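Local coordinates for protein D-3-phosphoglycerate dehydrogenase (Sulfolobus tokodaii, PDB 2EKL) that probably catalyses the NAD-dependent oxidation of D-3-phosphoglycerate, the step that leads into serine biosynthesis, as a D-isomer specific 2-hydroxyacid dehydrogenase, at residues Ile10-Asp15 with Arg53-Val58; Asp48-Arg53 with Lys67-Ile72. All coordinates share one frame; numbering follows the deposited sequence.

In the fold
Both contacts belong to the five-stranded parallel sheet that stands apart from the NAD-binding Rossmann sheet, and both involve strand 49-52, at its opposite ends. Contact 2 is the buried one: the start of strand 49-52 pairs with the start of strand 71-74, joined by backbone bonds and isoleucine packing, with a salt bridge where the strands begin. Contact 1 lies beyond the C-terminal ends of strands 7-10 and 49-52 and is only partly buried; there, two loops meet through a carboxylate, two hydroxyls and two arginines. The contacts share Arg53 and touch directly, Thr11 N probably bonding to Val51 O and Thr11 OG1 packing on Val52.

Contact 1 (Ile10-Asp15 with Arg53-Val58); sequences ITDPID and RSRTKV
Asp12 drives its carboxylate into the loop 53-58 and is held there by backbone and side chains together. Its OD2 takes a nearly straight bond from Arg53 N (2.8 Å, 177° at the hydrogen), met on the anti side and 20° out of the carboxylate plane; Thr56 N adds a weak bond at 3.4 Å. OD1 turns to Arg55, whose NE forms a salt bridge of 2.9 Å with a weak hydrogen-bond component; the carboxylate and guanidinium planes stand nearly perpendicular. With chi1 of Asp12 at -63°, CG lies beside its own backbone N, and both oxygens reach the loop. Arg55, extended until it bends at chi3, also brings NH2 edge-on to Thr11 O at 2.9 Å, and the same nitrogen bonds Ile35 O. Beneath this, the buried Thr11 and Thr56 cross at about a right angle and join hydroxyl to hydroxyl, OG1 to OG1, at 2.9 Å. The two segments are the loops that follow neighbouring strands 7-10 and 49-52, each leading into a helix, as in the flavodoxin-like, five-stranded parallel sheet (order 2-1-3-4-5) of this family's substrate-binding domain; Asp15 N-caps helix 16-24. Toward solvent, beside the exposed Pro13, the fit slackens. Arg53 bends back alongside Ile14, CG to CG2 at 4.0 Å, and its NE passes Pro13 O at 3.4 Å at an angle too poor for a hydrogen bond.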
loop_
_atom_site.group_PDB
_atom_site.type_symbol
_atom_site.label_atom_id
_atom_site.label_comp_id
_atom_site.label_asym_id
_atom_site.label_seq_id
_atom_site.Cartn_x
_atom_site.Cartn_y
_atom_site.Cartn_z
ATOM N N ILE A 10 -25.865 20.613 -19.733
ATOM C CA ILE A 10 -24.834 20.093 -18.845
ATOM C C ILE A 10 -24.925 20.987 -17.615
ATOM O O ILE A 10 -24.698 22.193 -17.691
ATOM C CB ILE A 10 -23.446 20.178 -19.498
ATOM C CG1 ILE A 10 -23.455 19.373 -20.804
ATOM C CG2 ILE A 10 -22.389 19.624 -18.550
ATOM C CD1 ILE A 10 -22.138 19.366 -21.549
ATOM N N THR A 11 -25.262 20.378 -16.485
ATOM C CA THR A 11 -25.484 21.119 -15.251
ATOM C C THR A 11 -24.330 21.219 -14.267
ATOM O O THR A 11 -24.406 21.993 -13.309
ATOM C CB THR A 11 -26.683 20.521 -14.509
ATOM O OG1 THR A 11 -26.353 19.198 -14.069
ATOM C CG2 THR A 11 -27.892 20.442 -15.441
ATOM N N ASP A 12 -23.278 20.443 -14.489
ATOM C CA ASP A 12 -22.129 20.457 -13.591
ATOM C C ASP A 12 -20.819 20.564 -14.352
ATOM O O ASP A 12 -20.750 20.250 -15.541
ATOM C CB ASP A 12 -22.102 19.179 -12.748
ATOM C CG ASP A 12 -23.313 19.046 -11.848
ATOM O OD1 ASP A 12 -23.551 19.958 -11.032
ATOM O OD2 ASP A 12 -24.021 18.024 -11.956
ATOM N N PRO A 13 -19.755 21.019 -13.672
ATOM C CA PRO A 13 -18.445 21.147 -14.320
ATOM C C PRO A 13 -17.974 19.752 -14.725
ATOM O O PRO A 13 -17.806 18.887 -13.871
ATOM C CB PRO A 13 -17.571 21.741 -13.218
ATOM C CG PRO A 13 -18.550 22.522 -12.382
ATOM C CD PRO A 13 -19.730 21.587 -12.313
ATOM N N ILE A 14 -17.769 19.523 -16.017
ATOM C CA ILE A 14 -17.325 18.208 -16.468
ATOM C C ILE A 14 -16.143 18.276 -17.425
ATOM O O ILE A 14 -15.765 19.352 -17.890
ATOM C CB ILE A 14 -18.457 17.434 -17.171
ATOM C CG1 ILE A 14 -18.925 18.205 -18.405
ATOM C CG2 ILE A 14 -19.617 17.209 -16.207
ATOM C CD1 ILE A 14 -19.857 17.412 -19.288
ATOM N N ASP A 15 -15.567 17.112 -17.710
ATOM C CA ASP A 15 -14.427 17.009 -18.612
ATOM C C ASP A 15 -14.820 17.587 -19.964
ATOM O O ASP A 15 -15.868 17.249 -20.509
ATOM C CB ASP A 15 -14.015 15.547 -18.771
ATOM C CG ASP A 15 -12.652 15.393 -19.419
ATOM O OD1 ASP A 15 -12.468 15.868 -20.558
ATOM O OD2 ASP A 15 -11.763 14.794 -18.782
ATOM N N ARG A 53 -23.151 15.564 -12.936
ATOM C CA ARG A 53 -22.142 14.767 -12.344
ATOM C C ARG A 53 -22.695 14.309 -11.032
ATOM O O ARG A 53 -23.397 13.313 -10.915
ATOM C CB ARG A 53 -20.881 15.630 -12.108
ATOM C CG ARG A 53 -19.653 15.054 -12.821
ATOM C CD ARG A 53 -18.314 15.333 -12.084
ATOM N NE ARG A 53 -18.316 16.638 -11.393
ATOM C CZ ARG A 53 -17.238 16.995 -10.679
ATOM N NH1 ARG A 53 -16.233 16.146 -10.463
ATOM N NH2 ARG A 53 -17.108 18.269 -10.342
ATOM N N SER A 54 -22.436 15.146 -10.012
ATOM C CA SER A 54 -22.923 14.776 -8.698
ATOM C C SER A 54 -23.797 15.932 -7.718
ATOM O O SER A 54 -24.817 15.722 -7.062
ATOM C CB SER A 54 -21.861 14.391 -7.391
ATOM O OG SER A 54 -22.354 14.060 -6.105
ATOM N N ARG A 55 -23.321 17.154 -7.940
ATOM C CA ARG A 55 -23.970 18.347 -7.404
ATOM C C ARG A 55 -25.454 18.412 -7.759
ATOM O O ARG A 55 -26.288 18.733 -6.913
ATOM C CB ARG A 55 -23.269 19.604 -7.926
ATOM C CG ARG A 55 -23.711 20.896 -7.255
ATOM C CD ARG A 55 -23.089 22.103 -7.945
ATOM N NE ARG A 55 -23.653 22.322 -9.275
ATOM C CZ ARG A 55 -24.772 23.003 -9.513
ATOM N NH1 ARG A 55 -25.451 23.540 -8.507
ATOM N NH2 ARG A 55 -25.214 23.144 -10.756
ATOM N N THR A 56 -25.774 18.107 -9.013
ATOM C CA THR A 56 -27.153 18.144 -9.491
ATOM C C THR A 56 -27.903 16.844 -9.222
ATOM O O THR A 56 -27.408 15.759 -9.513
ATOM C CB THR A 56 -27.199 18.428 -11.006
ATOM O OG1 THR A 56 -26.591 19.700 -11.267
ATOM C CG2 THR A 56 -28.642 18.440 -11.507
ATOM N N LYS A 57 -29.107 16.965 -8.670
ATOM C CA LYS A 57 -29.928 15.801 -8.367
ATOM C C LYS A 57 -31.070 15.663 -9.366
ATOM O O LYS A 57 -31.944 16.529 -9.448
ATOM C CB LYS A 57 -30.492 15.909 -6.948
ATOM C CG LYS A 57 -29.428 15.921 -5.857
ATOM C CD LYS A 57 -28.546 14.679 -5.928
ATOM C CE LYS A 57 -27.548 14.633 -4.780
ATOM N NZ LYS A 57 -26.646 15.816 -4.768
ATOM N N VAL A 58 -31.057 14.574 -10.126
ATOM C CA VAL A 58 -32.092 14.320 -11.118
ATOM C C VAL A 58 -33.215 13.532 -10.458
ATOM O O VAL A 58 -33.367 12.330 -10.677
ATOM C CB VAL A 58 -31.529 13.528 -12.320
ATOM C CG1 VAL A 58 -32.596 13.368 -13.393
ATOM C CG2 VAL A 58 -30.315 14.251 -12.888
#

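Contact 2 (Asp48-Arg53 with Lys67-Ile72); sequences DIIVVR and KKLKII
Asp48 O is gripped by two successive amides of the facing segment: Lys70 N at 2.7 Å, coming in tilted 25° from the carbonyl plane, and Ile71 N at 3.1 Å, nearly in line with the C=O bond. The side chain of Asp48 is also bound at both oxygens. Its OD1 offers the anti lone pair to Lys70 NZ in a 2.7 Å salt bridge, the two side chains lying alongside and pointing the same way. Lys70 runs extended until chi4 (60°) turns NZ back toward its own segment, where it also bonds Lys68 O in the carbonyl plane. Tyr4 OH binds both Asp48 OD1 and Lys70 NZ, and OD2 takes the backbone N of Lys7, so the buried carboxylate is well satisfied; this company of donors would probably favour its charged form. A water links the two charged groups, donating to Asp48 OD2 and accepting from Lys68 NZ.

Past this polar end the strands pair, Ile50 N reaching Ile71 O at 3.2 Å. Ile49 and Ile71 lie side by side on one face of the sheet, CG1 against CB at 4.1 Å, under Met307 of helix 289-309. On the other face Ile50 sets CG2 against CG1 of Ile72 at 3.8 Å, while CD2 of Leu69 closes on CB of Ile50. Strand 49-52, helix 60-65 and strand 71-74 form a beta-alpha-beta unit, the repeating element of the flavodoxin-like substrate-binding domain in this family.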
loop_
_atom_site.group_PDB
_atom_site.type_symbol
_atom_site.label_atom_id
_atom_site.label_comp_id
_atom_site.label_asym_id
_atom_site.label_seq_id
_atom_site.Cartn_x
_atom_site.Cartn_y
_atom_site.Cartn_z
ATOM N N ASP A 48 -33.428 17.399 -24.610
ATOM C CA ASP A 48 -33.529 15.991 -24.986
ATOM C C ASP A 48 -32.517 15.198 -24.170
ATOM O O ASP A 48 -32.698 14.005 -23.910
ATOM C CB ASP A 48 -33.172 15.813 -26.460
ATOM C CG ASP A 48 -34.024 16.656 -27.372
ATOM O OD1 ASP A 48 -35.201 16.291 -27.582
ATOM O OD2 ASP A 48 -33.516 17.683 -27.870
ATOM N N ILE A 49 -31.444 15.877 -23.779
ATOM C CA ILE A 49 -30.363 15.253 -23.024
ATOM C C ILE A 49 -29.914 16.119 -21.850
ATOM O O ILE A 49 -29.837 17.338 -21.966
ATOM C CB ILE A 49 -29.118 15.040 -23.924
ATOM C CG1 ILE A 49 -29.486 14.211 -25.157
ATOM C CG2 ILE A 49 -28.008 14.369 -23.127
ATOM C CD1 ILE A 49 -28.394 14.161 -26.211
ATOM N N ILE A 50 -29.626 15.483 -20.719
ATOM C CA ILE A 50 -29.125 16.200 -19.553
ATOM C C ILE A 50 -27.870 15.452 -19.114
ATOM O O ILE A 50 -27.855 14.222 -19.094
ATOM C CB ILE A 50 -30.147 16.227 -18.382
ATOM C CG1 ILE A 50 -29.607 17.107 -17.250
ATOM C CG2 ILE A 50 -30.410 14.816 -17.870
ATOM C CD1 ILE A 50 -30.550 17.242 -16.067
ATOM N N VAL A 51 -26.811 16.192 -18.801
ATOM C CA VAL A 51 -25.562 15.578 -18.358
ATOM C C VAL A 51 -25.262 16.130 -16.972
ATOM O O VAL A 51 -25.202 17.342 -16.784
ATOM C CB VAL A 51 -24.396 15.913 -19.312
ATOM C CG1 VAL A 51 -23.141 15.172 -18.879
ATOM C CG2 VAL A 51 -24.768 15.533 -20.739
ATOM N N VAL A 52 -25.083 15.238 -16.004
ATOM C CA VAL A 52 -24.837 15.681 -14.640
ATOM C C VAL A 52 -23.658 14.951 -13.995
ATOM O O VAL A 52 -23.181 13.936 -14.534
ATOM C CB VAL A 52 -26.102 15.436 -13.816
ATOM C CG1 VAL A 52 -27.308 16.052 -14.522
ATOM C CG2 VAL A 52 -26.329 13.947 -13.636
ATOM N N ARG A 53 -23.151 15.564 -12.936
ATOM C CA ARG A 53 -22.142 14.767 -12.344
ATOM C C ARG A 53 -22.695 14.309 -11.032
ATOM O O ARG A 53 -23.397 13.313 -10.915
ATOM C CB ARG A 53 -20.881 15.630 -12.108
ATOM C CG ARG A 53 -19.653 15.054 -12.821
ATOM C CD ARG A 53 -18.314 15.333 -12.084
ATOM N NE ARG A 53 -18.316 16.638 -11.393
ATOM C CZ ARG A 53 -17.238 16.995 -10.679
ATOM N NH1 ARG A 53 -16.233 16.146 -10.463
ATOM N NH2 ARG A 53 -17.108 18.269 -10.342
ATOM N N LYS A 67 -40.127 17.079 -19.990
ATOM C CA LYS A 67 -41.018 16.408 -20.930
ATOM C C LYS A 67 -40.358 15.918 -22.219
ATOM O O LYS A 67 -40.883 15.022 -22.882
ATOM C CB LYS A 67 -42.190 17.329 -21.278
ATOM C CG LYS A 67 -43.043 17.729 -20.084
ATOM C CD LYS A 67 -44.215 18.613 -20.497
ATOM C CE LYS A 67 -43.742 19.938 -21.083
ATOM N NZ LYS A 67 -44.880 20.807 -21.500
ATOM N N LYS A 68 -39.216 16.497 -22.577
ATOM C CA LYS A 68 -38.521 16.094 -23.799
ATOM C C LYS A 68 -37.303 15.209 -23.546
ATOM O O LYS A 68 -36.644 14.778 -24.491
ATOM C CB LYS A 68 -38.080 17.327 -24.589
ATOM C CG LYS A 68 -39.225 18.169 -25.126
ATOM C CD LYS A 68 -38.718 19.396 -25.871
ATOM C CE LYS A 68 -37.901 19.013 -27.092
ATOM N NZ LYS A 68 -37.420 20.214 -27.827
ATOM N N LEU A 69 -37.005 14.943 -22.278
ATOM C CA LEU A 69 -35.854 14.119 -21.920
ATOM C C LEU A 69 -35.883 12.728 -22.545
ATOM O O LEU A 69 -36.876 12.008 -22.439
ATOM C CB LEU A 69 -35.748 13.983 -20.400
ATOM C CG LEU A 69 -35.192 15.178 -19.623
ATOM C CD1 LEU A 69 -35.231 14.874 -18.133
ATOM C CD2 LEU A 69 -33.764 15.469 -20.074
ATOM N N LYS A 70 -34.777 12.362 -23.190
ATOM C CA LYS A 70 -34.639 11.061 -23.838
ATOM C C LYS A 70 -33.402 10.332 -23.315
ATOM O O LYS A 70 -33.333 9.103 -23.342
ATOM C CB LYS A 70 -34.524 11.238 -25.353
ATOM C CG LYS A 70 -35.724 11.921 -25.986
ATOM C CD LYS A 70 -35.458 12.271 -27.440
ATOM C CE LYS A 70 -36.644 13.000 -28.056
ATOM N NZ LYS A 70 -36.956 14.273 -27.342
ATOM N N ILE A 71 -32.421 11.099 -22.845
ATOM C CA ILE A 71 -31.188 10.523 -22.314
ATOM C C ILE A 71 -30.702 11.307 -21.106
ATOM O O ILE A 71 -30.699 12.541 -21.110
ATOM C CB ILE A 71 -30.037 10.535 -23.357
ATOM C CG1 ILE A 71 -30.441 9.770 -24.616
ATOM C CG2 ILE A 71 -28.782 9.897 -22.754
ATOM C CD1 ILE A 71 -29.400 9.829 -25.719
ATOM N N ILE A 72 -30.303 10.577 -20.071
ATOM C CA ILE A 72 -29.762 11.171 -18.858
ATOM C C ILE A 72 -28.350 10.608 -18.758
ATOM O O ILE A 72 -28.166 9.391 -18.737
ATOM C CB ILE A 72 -30.551 10.748 -17.600
ATOM C CG1 ILE A 72 -31.939 11.390 -17.606
ATOM C CG2 ILE A 72 -29.787 11.153 -16.349
ATOM C CD1 ILE A 72 -32.826 10.936 -16.453
HETATM O O HOH W 1 -34.864 19.794 -28.462
#